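Local coordinates for glutamate--cysteine ligase GshA (Methylobacillus flagellatus KT, PDB 3K1T), which probably acts as a ligase that joins glutamate to cysteine, at residues A[13-16]-A[17-21]; A[401-404]-A[405-409]. One frame throughout, in Å; residues are numbered along the deposited sequence.

Contact 1. Residues A[13-16]-A[17-21]; sequences GPLL and TLEKR
Gly-13 O takes two bonds from Thr-17, one from the backbone N and one from the side-chain OG1, each 2.9 Å long. The hydroxyl can do so because OG1 lies beside its own backbone N (chi1 -61°), which turns it back down the helix; it meets the carbonyl from above the plane, 42° out of it, while the amide comes in closer to that plane. Pro-14 lacks an N-H, which costs nothing in the first turn of the helix; its carbonyl receives Leu-18 N in an almost straight bond (2.9 Å, 175°). Leu-15 O is bonded to Glu-19 N, and the aliphatic part of the glutamate folds over the same oxygen, CG coming to 3.4 Å from Leu-15 O. Beyond it the carboxylate crosses the leucine branch, with Glu-19 OE2 3.9 Å from Leu-15 CG. The other oxygen swings to Leu-16, where CD1 lies 3.5 Å from Glu-19 OE1, so two leucines flank one acid group. Leu-16 O in turn accepts Lys-20 N, and Lys-20 CG sits 3.2 Å from that oxygen. Because OE2 also lies close to Asp-396 OD1, the carboxylate's proton affinity may be raised. Replacing Glu-19 by an alanine would remove the carboxylate and is likely to leave a gap between the two leucine side chains and Arg-401. These i to i+3 and i to i+4 contacts form the first turns of helix 13-23. Leu-15 and Glu-19 face helix 398-421 through Arg-401, Leu-18 packs on Ile-226 at the end of helix 210-226, and the Leu-15 backbone is hydrogen-bonded to Gly-54, between strands 45-52 and 57-63.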
loop_
_atom_site.group_PDB
_atom_site.type_symbol
_atom_site.label_atom_id
_atom_site.label_comp_id
_atom_site.label_asym_id
_atom_site.label_seq_id
_atom_site.Cartn_x
_atom_site.Cartn_y
_atom_site.Cartn_z
ATOM N N GLY A 13 -0.005 -6.798 -32.905
ATOM C CA GLY A 13 -1.151 -7.721 -32.719
ATOM C C GLY A 13 -1.017 -8.606 -31.484
ATOM O O GLY A 13 -1.957 -8.733 -30.683
ATOM N N PRO A 14 0.160 -9.261 -31.310
ATOM C CA PRO A 14 0.280 -10.129 -30.130
ATOM C C PRO A 14 0.238 -9.394 -28.786
ATOM O O PRO A 14 -0.356 -9.895 -27.835
ATOM C CB PRO A 14 1.603 -10.861 -30.344
ATOM C CG PRO A 14 1.771 -10.846 -31.872
ATOM C CD PRO A 14 1.240 -9.487 -32.280
ATOM N N LEU A 15 0.834 -8.213 -28.710
ATOM C CA LEU A 15 0.755 -7.415 -27.499
ATOM C C LEU A 15 -0.710 -7.086 -27.206
ATOM O O LEU A 15 -1.179 -7.180 -26.054
ATOM C CB LEU A 15 1.580 -6.127 -27.646
ATOM C CG LEU A 15 1.426 -5.032 -26.575
ATOM C CD1 LEU A 15 2.016 -5.557 -25.223
ATOM C CD2 LEU A 15 2.065 -3.687 -27.007
ATOM N N LEU A 16 -1.440 -6.658 -28.236
ATOM C CA LEU A 16 -2.841 -6.276 -28.017
ATOM C C LEU A 16 -3.687 -7.507 -27.647
ATOM O O LEU A 16 -4.607 -7.395 -26.852
ATOM C CB LEU A 16 -3.422 -5.467 -29.221
ATOM C CG LEU A 16 -3.230 -3.922 -29.084
ATOM C CD1 LEU A 16 -1.739 -3.526 -29.063
ATOM C CD2 LEU A 16 -3.894 -3.126 -30.198
ATOM N N THR A 17 -3.367 -8.675 -28.195
ATOM C CA THR A 17 -4.044 -9.910 -27.813
ATOM C C THR A 17 -3.798 -10.215 -26.325
ATOM O O THR A 17 -4.710 -10.556 -25.589
ATOM C CB THR A 17 -3.579 -11.104 -28.666
ATOM O OG1 THR A 17 -3.888 -10.842 -30.042
ATOM C CG2 THR A 17 -4.263 -12.431 -28.203
ATOM N N LEU A 18 -2.548 -10.151 -25.910
ATOM C CA LEU A 18 -2.221 -10.294 -24.480
ATOM C C LEU A 18 -2.988 -9.320 -23.610
ATOM O O LEU A 18 -3.591 -9.726 -22.593
ATOM C CB LEU A 18 -0.732 -10.140 -24.271
ATOM C CG LEU A 18 -0.234 -10.082 -22.813
ATOM C CD1 LEU A 18 -0.555 -11.345 -22.040
ATOM C CD2 LEU A 18 1.278 -9.796 -22.799
ATOM N N GLU A 19 -2.951 -8.033 -23.967
ATOM C CA GLU A 19 -3.683 -7.020 -23.208
ATOM C C GLU A 19 -5.180 -7.344 -23.110
ATOM O O GLU A 19 -5.753 -7.243 -22.023
ATOM C CB GLU A 19 -3.469 -5.626 -23.798
ATOM C CG GLU A 19 -2.072 -5.095 -23.558
ATOM C CD GLU A 19 -1.678 -3.898 -24.440
ATOM O OE1 GLU A 19 -2.213 -3.766 -25.557
ATOM O OE2 GLU A 19 -0.801 -3.095 -23.989
ATOM N N LYS A 20 -5.790 -7.741 -24.226
ATOM C CA LYS A 20 -7.197 -8.134 -24.222
ATOM C C LYS A 20 -7.458 -9.320 -23.291
ATOM O O LYS A 20 -8.435 -9.302 -22.552
ATOM C CB LYS A 20 -7.700 -8.477 -25.635
ATOM C CG LYS A 20 -7.783 -7.268 -26.531
ATOM C CD LYS A 20 -8.472 -7.558 -27.874
ATOM C CE LYS A 20 -7.528 -8.031 -28.951
ATOM N NZ LYS A 20 -8.300 -7.952 -30.271
ATOM N N ARG A 21 -6.602 -10.342 -23.330
ATOM C CA ARG A 21 -6.775 -11.495 -22.438
ATOM C C ARG A 21 -6.681 -11.074 -20.958
ATOM O O ARG A 21 -7.486 -11.532 -20.127
ATOM C CB ARG A 21 -5.748 -12.601 -22.758
ATOM C CG ARG A 21 -5.927 -13.266 -24.138
ATOM C CD ARG A 21 -7.180 -14.149 -24.292
ATOM N NE ARG A 21 -7.063 -14.815 -25.588
ATOM C CZ ARG A 21 -7.325 -14.240 -26.773
ATOM N NH1 ARG A 21 -7.776 -12.989 -26.842
ATOM N NH2 ARG A 21 -7.117 -14.907 -27.910
#

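Contact 2. Residues A[401-404]-A[405-409]; sequences RFYA and YGVVA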
loop_
_atom_site.group_PDB
_atom_site.type_symbol
_atom_site.label_atom_id
_atom_site.label_comp_id
_atom_site.label_asym_id
_atom_site.label_seq_id
_atom_site.Cartn_x
_atom_site.Cartn_y
_atom_site.Cartn_z
ATOM N N ARG A 401 -1.423 -0.821 -20.831
ATOM C CA ARG A 401 -0.058 -1.201 -21.099
ATOM C C ARG A 401 0.683 -1.433 -19.778
ATOM O O ARG A 401 1.388 -2.457 -19.608
ATOM C CB ARG A 401 0.640 -0.111 -21.929
ATOM C CG ARG A 401 2.191 -0.299 -22.096
ATOM C CD ARG A 401 2.554 -1.158 -23.252
ATOM N NE ARG A 401 2.261 -0.519 -24.546
ATOM C CZ ARG A 401 3.042 0.314 -25.215
ATOM N NH1 ARG A 401 4.230 0.658 -24.748
ATOM N NH2 ARG A 401 2.619 0.826 -26.372
ATOM N N PHE A 402 0.545 -0.483 -18.846
ATOM C CA PHE A 402 1.276 -0.574 -17.569
ATOM C C PHE A 402 0.737 -1.653 -16.649
ATOM O O PHE A 402 1.509 -2.280 -15.914
ATOM C CB PHE A 402 1.473 0.837 -16.923
ATOM C CG PHE A 402 2.625 1.554 -17.531
ATOM C CD1 PHE A 402 2.490 2.209 -18.758
ATOM C CD2 PHE A 402 3.883 1.456 -16.980
ATOM C CE1 PHE A 402 3.558 2.803 -19.372
ATOM C CE2 PHE A 402 4.970 2.064 -17.592
ATOM C CZ PHE A 402 4.806 2.721 -18.796
ATOM N N TYR A 403 -0.572 -1.930 -16.727
ATOM C CA TYR A 403 -1.132 -3.081 -16.039
ATOM C C TYR A 403 -0.463 -4.371 -16.548
ATOM O O TYR A 403 -0.051 -5.237 -15.727
ATOM C CB TYR A 403 -2.673 -3.172 -16.141
ATOM C CG TYR A 403 -3.234 -4.387 -15.445
ATOM C CD1 TYR A 403 -3.176 -4.512 -14.058
ATOM C CD2 TYR A 403 -3.832 -5.427 -16.163
ATOM C CE1 TYR A 403 -3.676 -5.617 -13.403
ATOM C CE2 TYR A 403 -4.332 -6.577 -15.496
ATOM C CZ TYR A 403 -4.239 -6.664 -14.115
ATOM O OH TYR A 403 -4.729 -7.787 -13.441
ATOM N N ALA A 404 -0.349 -4.501 -17.878
ATOM C CA ALA A 404 0.324 -5.654 -18.467
ATOM C C ALA A 404 1.795 -5.740 -18.016
ATOM O O ALA A 404 2.264 -6.821 -17.678
ATOM C CB ALA A 404 0.222 -5.658 -20.026
ATOM N N TYR A 405 2.500 -4.614 -17.970
ATOM C CA TYR A 405 3.878 -4.624 -17.457
ATOM C C TYR A 405 3.912 -5.172 -16.012
ATOM O O TYR A 405 4.793 -5.984 -15.650
ATOM C CB TYR A 405 4.502 -3.222 -17.486
ATOM C CG TYR A 405 4.883 -2.688 -18.857
ATOM C CD1 TYR A 405 4.634 -3.405 -20.006
ATOM C CD2 TYR A 405 5.498 -1.441 -18.994
ATOM C CE1 TYR A 405 5.004 -2.894 -21.276
ATOM C CE2 TYR A 405 5.864 -0.933 -20.253
ATOM C CZ TYR A 405 5.618 -1.673 -21.386
ATOM O OH TYR A 405 5.962 -1.197 -22.646
ATOM N N GLY A 406 2.984 -4.707 -15.184
ATOM C CA GLY A 406 2.951 -5.149 -13.784
ATOM C C GLY A 406 2.573 -6.612 -13.611
ATOM O O GLY A 406 3.035 -7.274 -12.673
ATOM N N VAL A 407 1.749 -7.140 -14.515
ATOM C CA VAL A 407 1.423 -8.570 -14.501
ATOM C C VAL A 407 2.676 -9.444 -14.836
ATOM O O VAL A 407 3.037 -10.378 -14.096
ATOM C CB VAL A 407 0.259 -8.893 -15.453
ATOM C CG1 VAL A 407 0.147 -10.420 -15.678
ATOM C CG2 VAL A 407 -1.071 -8.302 -14.936
ATOM N N VAL A 408 3.376 -9.105 -15.915
ATOM C CA VAL A 408 4.528 -9.892 -16.326
ATOM C C VAL A 408 5.646 -9.749 -15.283
ATOM O O VAL A 408 6.320 -10.725 -14.947
ATOM C CB VAL A 408 5.010 -9.507 -17.733
ATOM C CG1 VAL A 408 6.251 -10.347 -18.144
ATOM C CG2 VAL A 408 3.809 -9.686 -18.762
ATOM N N ALA A 409 5.790 -8.562 -14.711
ATOM C CA ALA A 409 6.780 -8.379 -13.621
ATOM C C ALA A 409 6.487 -9.216 -12.395
ATOM O O ALA A 409 7.404 -9.814 -11.814
ATOM C CB ALA A 409 6.907 -6.902 -13.224
#
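Arg-401 starts with CG anti to the backbone N (chi1 171°) and then bends at chi2 and chi3, whereas Tyr-405 CG lies beside its own N (chi1 -73°); the two side chains therefore run side by side in the same direction. Arg-401 CG rests over one face of the tyrosine ring in a CH-pi contact, 4.1 Å from the centroid of Tyr-405. Farther out, Arg-401 NH1 gives a long hydrogen bond of 3.3 Å to Tyr-405 OH, which is tilted from the guanidinium plane. Both polar ends have further partners: Asp-396 forms a salt bridge with Arg-401 NE, and Asn-52 ND2 is hydrogen-bonded to the phenol oxygen. Phe-402 meets the same tyrosine in an edge-to-face pair, presenting its face to the Tyr-405 edge with Tyr-405 CD2 3.8 Å from Phe-402 CE2 and the planes at 61°. One turn on, Val-407 CG2 lies over one face of the Tyr-403 ring in a CH-pi contact, 3.9 Å from its centroid, while the Tyr-403 hydroxyl is hydrogen-bonded to Glu-30. Gly-406 N and Val-407 N continue the backbone pattern to Phe-402 O and Tyr-403 O. Such i to i+3 and i to i+4 pairing is that of a regular alpha-helix, here a largely buried part of helix 398-421 packed through Tyr-405 and Val-408 against antiparallel strands 45-52 and 57-63.

In the fold
Contact 1 opens helix 13-23 near the start of the chain and contact 2 lies early in helix 398-421 near its end, so most of the sequence separates two sites whose centres are about 12 Å apart. The helices touch directly: Glu-19 OE2 packs 3.5 Å from Arg-401 CA, and Leu-15 CD2 lies 4.0 Å from Arg-401 NE. Contact 2 is the deeper of the two, about 15 Å from the chain centre against about 24 Å for contact 1. Tyr-405 and Val-408 pack on strands 45-52 and 57-63 of the seven-stranded antiparallel sheet, and Leu-15 bonds to the connection between them, so segments from near both ends of the chain meet beside that sheet.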